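Side-chain contact in conjugal transfer protein TRWB (Escherichia coli, PDB 1E9R), which probably couples ATP hydrolysis to DNA transfer in bacterial conjugation, as a ring-forming coupling protein that resembles ring helicases and F1-ATPase: residues R390-P394 and A395-N399. Sequence-based numbering, arbitrary orientation.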
loop_
_atom_site.group_PDB
_atom_site.type_symbol
_atom_site.label_atom_id
_atom_site.label_comp_id
_atom_site.label_asym_id
_atom_site.label_seq_id
_atom_site.Cartn_x
_atom_site.Cartn_y
_atom_site.Cartn_z
ATOM N N ARG B 390 -16.527 25.807 -5.392
ATOM C CA ARG B 390 -17.491 24.728 -5.212
ATOM C C ARG B 390 -18.877 25.328 -5.165
ATOM O O ARG B 390 -19.122 26.287 -4.438
ATOM C CB ARG B 390 -17.261 23.974 -3.892
ATOM C CG ARG B 390 -16.015 23.114 -3.830
ATOM C CD ARG B 390 -16.042 21.983 -4.854
ATOM N NE ARG B 390 -14.749 21.309 -4.917
ATOM C CZ ARG B 390 -14.259 20.527 -3.956
ATOM N NH1 ARG B 390 -14.950 20.292 -2.840
ATOM N NH2 ARG B 390 -13.051 19.999 -4.097
ATOM N N VAL B 391 -19.789 24.772 -5.941
ATOM C CA VAL B 391 -21.152 25.256 -5.921
ATOM C C VAL B 391 -21.671 25.015 -4.496
ATOM O O VAL B 391 -22.362 25.857 -3.913
ATOM C CB VAL B 391 -21.994 24.492 -6.962
ATOM C CG1 VAL B 391 -23.473 24.829 -6.820
ATOM C CG2 VAL B 391 -21.500 24.848 -8.362
ATOM N N VAL B 392 -21.304 23.866 -3.934
ATOM C CA VAL B 392 -21.699 23.489 -2.577
ATOM C C VAL B 392 -20.440 23.144 -1.794
ATOM O O VAL B 392 -19.700 22.246 -2.191
ATOM C CB VAL B 392 -22.605 22.240 -2.572
ATOM C CG1 VAL B 392 -23.032 21.924 -1.147
ATOM C CG2 VAL B 392 -23.811 22.460 -3.472
ATOM N N MET B 393 -20.200 23.858 -0.698
ATOM C CA MET B 393 -19.026 23.631 0.144
ATOM C C MET B 393 -19.180 22.387 0.999
ATOM O O MET B 393 -20.289 22.010 1.366
ATOM C CB MET B 393 -18.806 24.815 1.084
ATOM C CG MET B 393 -17.851 25.872 0.591
ATOM S SD MET B 393 -17.797 27.250 1.756
ATOM C CE MET B 393 -16.575 26.698 2.964
ATOM N N PRO B 394 -18.065 21.718 1.324
ATOM C CA PRO B 394 -18.174 20.519 2.155
ATOM C C PRO B 394 -18.897 20.866 3.459
ATOM O O PRO B 394 -19.710 20.085 3.953
ATOM C CB PRO B 394 -16.719 20.134 2.378
ATOM C CG PRO B 394 -16.085 20.529 1.073
ATOM C CD PRO B 394 -16.688 21.891 0.829
ATOM N N ALA B 395 -18.603 22.054 3.995
ATOM C CA ALA B 395 -19.215 22.550 5.233
ATOM C C ALA B 395 -20.716 22.793 5.097
ATOM O O ALA B 395 -21.453 22.716 6.081
ATOM C CB ALA B 395 -18.536 23.835 5.678
ATOM N N GLU B 396 -21.166 23.101 3.884
ATOM C CA GLU B 396 -22.585 23.322 3.645
ATOM C C GLU B 396 -23.303 21.974 3.711
ATOM O O GLU B 396 -24.462 21.885 4.131
ATOM C CB GLU B 396 -22.820 23.938 2.263
ATOM C CG GLU B 396 -22.321 25.356 2.079
ATOM C CD GLU B 396 -22.772 25.921 0.742
ATOM O OE1 GLU B 396 -23.993 26.140 0.552
ATOM O OE2 GLU B 396 -21.908 26.130 -0.132
ATOM N N ILE B 397 -22.607 20.931 3.275
ATOM C CA ILE B 397 -23.156 19.578 3.280
ATOM C C ILE B 397 -23.208 19.031 4.713
ATOM O O ILE B 397 -24.134 18.294 5.081
ATOM C CB ILE B 397 -22.308 18.643 2.371
ATOM C CG1 ILE B 397 -22.453 19.089 0.910
ATOM C CG2 ILE B 397 -22.749 17.202 2.536
ATOM C CD1 ILE B 397 -21.673 18.263 -0.082
ATOM N N ALA B 398 -22.220 19.422 5.516
ATOM C CA ALA B 398 -22.126 19.005 6.907
ATOM C C ALA B 398 -23.193 19.683 7.761
ATOM O O ALA B 398 -23.554 19.188 8.830
ATOM C CB ALA B 398 -20.744 19.328 7.446
ATOM N N ASN B 399 -23.695 20.820 7.289
ATOM C CA ASN B 399 -24.720 21.560 8.013
ATOM C C ASN B 399 -26.096 21.429 7.379
ATOM O O ASN B 399 -27.052 22.056 7.827
ATOM C CB ASN B 399 -24.326 23.027 8.100
ATOM C CG ASN B 399 -23.153 23.242 9.014
ATOM O OD1 ASN B 399 -23.283 23.138 10.232
ATOM N ND2 ASN B 399 -21.990 23.521 8.437
HETATM O O HOH W 1 -24.540 26.576 -2.026
#
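E396 reaches back along the start of its helix to M393, and the two side chains cross almost perpendicularly. With CG anti to the carbonyl carbon (chi1 -68°) and the chain extended beyond it, the carboxylate reaches back to the loop. E396 OE2 takes the M393 N-H in a nearly straight bond of 2.9 Å (171°), with the donor above the carboxylate plane. M393 CB packs on E396 CG at 3.7 Å. M393 is the N-cap of helix 394-398. E396, at N3, supplies the glutamate half of a capping box, its carboxylate taking the N-H of the N-cap residue; the M393 side chain cannot return the bond. E396 N instead makes a bent backbone bond of the first turn to M393 O, at 2.9 Å. M393 O also accepts the i to i+4 helical bond from I397 N. A water bridges E396 OE1 (2.7 Å) and V391 O (3.0 Å), donating to both and tying the carboxylate to the loop after strand 384-390. On the apolar side, V392 CG1 meets I397 CG1 at 3.6 Å, the side chains crossing at about a right angle. I397 and P394 also rest on helix 350-360. E396 OE2 also forms a salt bridge with R19 of the second subunit, which places this helix start at the subunit interface.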